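Local coordinates for BtGH115A (PDB 5BY3), which is a family GH115 4-O-methyl-alpha-glucuronidase from Bacteroides thetaiotaomicron, a glycoside hydrolase with specificity for decorated arabinogalactans, at residues A[418-421]-A[422-426]; A[574-577]-A[578-582]. All blocks are in the same frame, centred on the assembly; numbering follows the deposited sequence.

Interaction 1 (A[418-421]-A[422-426]); sequences MKQA and YDQGI
The backbone N of Q424 donates to the backbone O of Q420 at 2.7 Å (N-H...O angle 160°), the shortest hydrogen bond of this helix end. A Schellman motif follows: I426 N reaches back to A421 O at 2.8 Å, G425 N to Y422 O at 2.8 Å, and G425, with phi +89°, is its C-prime residue. At this positive phi a CB would press on the carbonyl O of Q424, consistent with a glycine here. The motif closes helix 411-423 before the turn into strand 429-433, in a beta-alpha-beta unit of the TIM-barrel-like family domain.

One turn apart, K419 slants across D423, its CE 3.4 Å from D423 OD2. K419 CG is anti to the backbone N (chi1 165°) and the chain bends at chi2, which takes NZ to 4.1 Å from D423 OD2, too far for a salt bridge, though the opposite charges probably still attract; NZ is hydrogen-bonded to S458 OG. An alanine here would remove the amine and is likely to leave S458 OG without that partner and the D423 carboxylate without a nearby positive charge. Beyond the motif's closing bond, I426 CD1 touches A421 CB at 4.2 Å.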
HETATM    1  N   MSE A 418       1.163   9.409  -2.934  1.00 39.78           N
HETATM    2  CA  MSE A 418       1.586   9.508  -1.534  1.00 42.83           C
HETATM    3  C   MSE A 418       2.526  10.672  -1.341  1.00 42.09           C
HETATM    4  O   MSE A 418       2.510  11.301  -0.288  1.00 45.10           O
HETATM    5  CB  MSE A 418       2.227   8.228  -0.953  1.00 39.28           C
HETATM    6  CG  MSE A 418       1.283   7.049  -0.896  1.00 38.65           C
HETATM    7 SE   MSE A 418      -0.365   7.398   0.112  1.00 40.75          SE
HETATM    8  CE  MSE A 418       0.489   7.766   1.851  1.00 33.61           C
ATOM      9  N   LYS A 419       3.360  10.943  -2.334  1.00 40.71           N
ATOM     10  CA  LYS A 419       4.157  12.174  -2.373  1.00 44.93           C
ATOM     11  C   LYS A 419       3.209  13.383  -2.315  1.00 43.90           C
ATOM     12  O   LYS A 419       3.383  14.267  -1.465  1.00 45.05           O
ATOM     13  CB  LYS A 419       5.045  12.208  -3.622  1.00 41.42           C
ATOM     14  CG  LYS A 419       5.659  13.544  -3.978  1.00 53.79           C
ATOM     15  CD  LYS A 419       6.998  13.773  -3.290  1.00 61.23           C
ATOM     16  CE  LYS A 419       7.571  15.142  -3.647  1.00 61.12           C
ATOM     17  NZ  LYS A 419       8.770  15.422  -2.809  1.00 64.97           N
ATOM     18  N   GLN A 420       2.193  13.393  -3.171  1.00 39.24           N
ATOM     19  CA  GLN A 420       1.208  14.452  -3.121  1.00 44.04           C
ATOM     20  C   GLN A 420       0.561  14.552  -1.745  1.00 44.21           C
ATOM     21  O   GLN A 420       0.437  15.654  -1.218  1.00 47.05           O
ATOM     22  CB  GLN A 420       0.171  14.354  -4.238  1.00 48.21           C
ATOM     23  CG  GLN A 420      -0.641  15.641  -4.418  1.00 54.60           C
ATOM     24  CD  GLN A 420      -1.355  15.705  -5.751  1.00 58.16           C
ATOM     25  OE1 GLN A 420      -2.189  14.854  -6.058  1.00 59.10           O
ATOM     26  NE2 GLN A 420      -1.038  16.716  -6.550  1.00 55.97           N
ATOM     27  N   ALA A 421       0.204  13.417  -1.148  1.00 45.85           N
ATOM     28  CA  ALA A 421      -0.375  13.400   0.195  1.00 47.21           C
ATOM     29  C   ALA A 421       0.512  14.092   1.246  1.00 47.32           C
ATOM     30  O   ALA A 421       0.023  14.930   2.025  1.00 46.96           O
ATOM     31  CB  ALA A 421      -0.706  11.973   0.620  1.00 50.30           C
ATOM     32  N   TYR A 422       1.811  13.771   1.265  1.00 45.01           N
ATOM     33  CA  TYR A 422       2.693  14.437   2.207  1.00 44.23           C
ATOM     34  C   TYR A 422       2.783  15.946   1.937  1.00 49.09           C
ATOM     35  O   TYR A 422       2.658  16.766   2.868  1.00 51.92           O
ATOM     36  CB  TYR A 422       4.054  13.788   2.243  1.00 43.81           C
ATOM     37  CG  TYR A 422       4.996  14.327   3.317  1.00 44.55           C
ATOM     38  CD1 TYR A 422       5.061  13.730   4.578  1.00 44.88           C
ATOM     39  CD2 TYR A 422       5.844  15.427   3.057  1.00 45.94           C
ATOM     40  CE1 TYR A 422       5.936  14.211   5.559  1.00 48.28           C
ATOM     41  CE2 TYR A 422       6.728  15.902   4.017  1.00 47.33           C
ATOM     42  CZ  TYR A 422       6.766  15.298   5.260  1.00 48.96           C
ATOM     43  OH  TYR A 422       7.635  15.773   6.199  1.00 56.19           O
ATOM     44  N   ASP A 423       2.971  16.296   0.672  1.00 44.58           N
ATOM     45  CA  ASP A 423       3.087  17.687   0.252  1.00 49.33           C
ATOM     46  C   ASP A 423       1.795  18.494   0.581  1.00 51.19           C
ATOM     47  O   ASP A 423       1.842  19.649   1.011  1.00 50.07           O
ATOM     48  CB  ASP A 423       3.414  17.749  -1.252  1.00 46.66           C
ATOM     49  CG  ASP A 423       4.883  17.440  -1.572  1.00 51.87           C
ATOM     50  OD1 ASP A 423       5.723  17.285  -0.651  1.00 47.70           O
ATOM     51  OD2 ASP A 423       5.207  17.376  -2.787  1.00 59.13           O
ATOM     52  N   GLN A 424       0.646  17.864   0.405  1.00 49.53           N
ATOM     53  CA  GLN A 424      -0.605  18.489   0.798  1.00 55.04           C
ATOM     54  C   GLN A 424      -0.857  18.423   2.304  1.00 51.99           C
ATOM     55  O   GLN A 424      -1.944  18.730   2.753  1.00 55.67           O
ATOM     56  CB  GLN A 424      -1.797  17.930   0.006  1.00 53.80           C
ATOM     57  CG  GLN A 424      -1.749  18.170  -1.510  1.00 55.95           C
ATOM     58  CD  GLN A 424      -1.705  19.636  -1.916  1.00 56.41           C
ATOM     59  OE1 GLN A 424      -0.902  20.044  -2.765  1.00 52.42           O
ATOM     60  NE2 GLN A 424      -2.559  20.435  -1.309  1.00 59.95           N
ATOM     61  N   GLY A 425       0.143  18.043   3.088  1.00 52.52           N
ATOM     62  CA  GLY A 425       0.019  18.138   4.531  1.00 50.84           C
ATOM     63  C   GLY A 425      -0.566  16.934   5.255  1.00 54.10           C
ATOM     64  O   GLY A 425      -0.871  17.039   6.446  1.00 47.17           O
ATOM     65  N   ILE A 426      -0.707  15.790   4.565  1.00 54.01           N
ATOM     66  CA  ILE A 426      -1.076  14.530   5.253  1.00 50.47           C
ATOM     67  C   ILE A 426       0.224  13.909   5.811  1.00 48.76           C
ATOM     68  O   ILE A 426       0.931  13.191   5.092  1.00 45.46           O
ATOM     69  CB  ILE A 426      -1.848  13.559   4.333  1.00 46.91           C
ATOM     70  CG1 ILE A 426      -3.116  14.232   3.809  1.00 49.07           C
ATOM     71  CG2 ILE A 426      -2.138  12.242   5.049  1.00 47.74           C
ATOM     72  CD1 ILE A 426      -3.956  13.454   2.806  1.00 44.22           C
TER

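Interaction 2 (A[574-577]-A[578-582]); sequences LYAQ and LARHD
H581 turns the edge of its ring back to the last turn of helix 552-580 to meet Q577: ND1 donates to Q577 O at 3.1 Å, with an N-H...O angle of 175°. Q577 O lies at the ring edge, 2° out of its plane, as suits an N-H donor; since a carbonyl can only accept, ND1 is the donor. With CG anti to its own carbonyl carbon (chi1 -67°), the imidazole folds toward the preceding turn and its ND1 takes up Q577 O, while the backbone N of H581 makes only a weak bond to L578 O.

R580 also turns back along the helix. Its chain bends at chi3, bringing one face of the guanidinium over Q577 CA, which stands 3.5 Å above the plane and toward its rim; A576 O lies over the same face. NH2 approaches Q577 CB at 3.5 Å, and the same nitrogen makes a salt bridge to D518. Q577 crosses this group at a slant, its chain extended beyond CG, and OE1 accepts from the backbone N of L519. L578 CG rests 3.5 Å from L574 O, the carbonyl that receives L578 N.

The helix ends in a Schellman motif with D582 at C-prime, D582 N bonding to A579 O at 3.0 Å. L574, Q577 and L578 pack on helix 523-543, whereas Y575 and A576 touch helix 587-603; Y575 also reaches L530 of the former.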
ATOM      1  N   LEU A 574      -7.183 -14.308 -22.318  1.00 39.64           N
ATOM      2  CA  LEU A 574      -7.070 -13.842 -23.701  1.00 43.59           C
ATOM      3  C   LEU A 574      -7.230 -14.944 -24.763  1.00 45.08           C
ATOM      4  O   LEU A 574      -7.892 -14.688 -25.779  1.00 45.08           O
ATOM      5  CB  LEU A 574      -5.837 -12.990 -23.926  1.00 44.38           C
ATOM      6  CG  LEU A 574      -5.971 -11.659 -23.206  1.00 45.63           C
ATOM      7  CD1 LEU A 574      -4.694 -10.865 -23.408  1.00 46.39           C
ATOM      8  CD2 LEU A 574      -7.177 -10.887 -23.707  1.00 43.68           C
ATOM      9  N   TYR A 575      -6.663 -16.145 -24.536  1.00 39.97           N
ATOM     10  CA  TYR A 575      -6.905 -17.282 -25.446  1.00 45.62           C
ATOM     11  C   TYR A 575      -8.389 -17.620 -25.462  1.00 47.56           C
ATOM     12  O   TYR A 575      -8.944 -17.911 -26.502  1.00 46.68           O
ATOM     13  CB  TYR A 575      -6.144 -18.543 -25.044  1.00 48.35           C
ATOM     14  CG  TYR A 575      -4.620 -18.521 -25.135  1.00 47.23           C
ATOM     15  CD1 TYR A 575      -3.954 -17.817 -26.145  1.00 44.26           C
ATOM     16  CD2 TYR A 575      -3.849 -19.293 -24.231  1.00 49.30           C
ATOM     17  CE1 TYR A 575      -2.568 -17.810 -26.217  1.00 50.47           C
ATOM     18  CE2 TYR A 575      -2.459 -19.314 -24.301  1.00 56.59           C
ATOM     19  CZ  TYR A 575      -1.816 -18.577 -25.294  1.00 60.38           C
ATOM     20  OH  TYR A 575      -0.428 -18.601 -25.348  1.00 66.93           O
ATOM     21  N   ALA A 576      -9.020 -17.564 -24.286  1.00 49.08           N
ATOM     22  CA  ALA A 576     -10.457 -17.745 -24.156  1.00 48.32           C
ATOM     23  C   ALA A 576     -11.243 -16.774 -25.049  1.00 51.07           C
ATOM     24  O   ALA A 576     -12.254 -17.179 -25.685  1.00 50.13           O
ATOM     25  CB  ALA A 576     -10.871 -17.595 -22.703  1.00 48.82           C
ATOM     26  N   GLN A 577     -10.780 -15.513 -25.105  1.00 42.48           N
ATOM     27  CA  GLN A 577     -11.451 -14.502 -25.927  1.00 41.77           C
ATOM     28  C   GLN A 577     -11.258 -14.804 -27.422  1.00 44.56           C
ATOM     29  O   GLN A 577     -12.213 -14.702 -28.210  1.00 43.79           O
ATOM     30  CB  GLN A 577     -11.001 -13.085 -25.576  1.00 39.02           C
ATOM     31  CG  GLN A 577     -11.471 -12.024 -26.565  1.00 38.12           C
ATOM     32  CD  GLN A 577     -11.456 -10.624 -26.000  1.00 39.87           C
ATOM     33  OE1 GLN A 577     -11.335 -10.424 -24.792  1.00 41.55           O
ATOM     34  NE2 GLN A 577     -11.596  -9.645 -26.869  1.00 36.97           N
ATOM     35  N   LEU A 578     -10.028 -15.170 -27.800  1.00 45.71           N
ATOM     36  CA  LEU A 578      -9.725 -15.595 -29.175  1.00 42.80           C
ATOM     37  C   LEU A 578     -10.496 -16.860 -29.543  1.00 44.79           C
ATOM     38  O   LEU A 578     -10.989 -16.941 -30.659  1.00 45.53           O
ATOM     39  CB  LEU A 578      -8.238 -15.793 -29.397  1.00 40.65           C
ATOM     40  CG  LEU A 578      -7.315 -14.586 -29.243  1.00 39.74           C
ATOM     41  CD1 LEU A 578      -5.894 -15.091 -29.203  1.00 39.13           C
ATOM     42  CD2 LEU A 578      -7.522 -13.530 -30.316  1.00 39.83           C
ATOM     43  N   ALA A 579     -10.657 -17.779 -28.581  1.00 41.52           N
ATOM     44  CA  ALA A 579     -11.401 -19.030 -28.764  1.00 45.47           C
ATOM     45  C   ALA A 579     -12.905 -18.870 -29.011  1.00 51.59           C
ATOM     46  O   ALA A 579     -13.444 -19.544 -29.886  1.00 56.67           O
ATOM     47  CB  ALA A 579     -11.154 -19.976 -27.595  1.00 44.78           C
ATOM     48  N   ARG A 580     -13.570 -18.014 -28.225  1.00 52.40           N
ATOM     49  CA  ARG A 580     -14.968 -17.598 -28.462  1.00 49.50           C
ATOM     50  C   ARG A 580     -15.206 -17.153 -29.891  1.00 47.97           C
ATOM     51  O   ARG A 580     -16.284 -17.379 -30.425  1.00 47.77           O
ATOM     52  CB  ARG A 580     -15.380 -16.429 -27.529  1.00 50.03           C
ATOM     53  CG  ARG A 580     -15.707 -16.833 -26.091  1.00 53.70           C
ATOM     54  CD  ARG A 580     -16.432 -15.725 -25.325  1.00 49.66           C
ATOM     55  NE  ARG A 580     -15.595 -14.537 -25.070  1.00 44.66           N
ATOM     56  CZ  ARG A 580     -14.761 -14.403 -24.041  1.00 41.29           C
ATOM     57  NH1 ARG A 580     -14.605 -15.382 -23.140  1.00 39.45           N
ATOM     58  NH2 ARG A 580     -14.060 -13.293 -23.919  1.00 42.43           N
ATOM     59  N   HIS A 581     -14.229 -16.455 -30.478  1.00 46.61           N
ATOM     60  CA  HIS A 581     -14.346 -15.970 -31.856  1.00 47.49           C
ATOM     61  C   HIS A 581     -13.684 -16.906 -32.898  1.00 46.49           C
ATOM     62  O   HIS A 581     -13.432 -16.481 -34.017  1.00 43.22           O
ATOM     63  CB  HIS A 581     -13.787 -14.535 -31.993  1.00 49.11           C
ATOM     64  CG  HIS A 581     -14.580 -13.505 -31.258  1.00 47.95           C
ATOM     65  ND1 HIS A 581     -14.356 -13.202 -29.926  1.00 47.00           N
ATOM     66  CD2 HIS A 581     -15.592 -12.703 -31.666  1.00 45.54           C
ATOM     67  CE1 HIS A 581     -15.205 -12.264 -29.544  1.00 42.57           C
ATOM     68  NE2 HIS A 581     -15.959 -11.937 -30.582  1.00 45.32           N
ATOM     69  N   ASP A 582     -13.421 -18.167 -32.526  1.00 50.97           N
ATOM     70  CA  ASP A 582     -13.026 -19.222 -33.479  1.00 60.50           C
ATOM     71  C   ASP A 582     -11.660 -18.882 -34.097  1.00 61.81           C
ATOM     72  O   ASP A 582     -11.418 -19.097 -35.292  1.00 57.53           O
ATOM     73  CB  ASP A 582     -14.135 -19.388 -34.555  1.00 73.07           C
ATOM     74  CG  ASP A 582     -14.303 -20.820 -35.046  1.00 82.37           C
ATOM     75  OD1 ASP A 582     -14.721 -21.687 -34.238  1.00 83.07           O
ATOM     76  OD2 ASP A 582     -14.060 -21.060 -36.258  1.00 80.00           O
TER

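How the interactions relate
Along the chain the two contacts come in series: interaction 1 closes before interaction 2 opens, and they neither nest nor cross. Each joins consecutive segments, so neither encloses an intervening loop. Residues 418-426 finish helix 411-423 and lead into strand 429-433 of the eight-stranded parallel sheet, after strand 388-393; side chains here touch both strands. The chain then passes through several helices to 574-582, at the end of helix 552-580, which touches helices 523-543 and 587-603. The centres of interactions 1 and 2 are 44 Å apart; the nearest atoms of interactions 1 and 2 are about 29 Å apart, without touching. One belongs to the parallel-sheet region, the other to the later helical region.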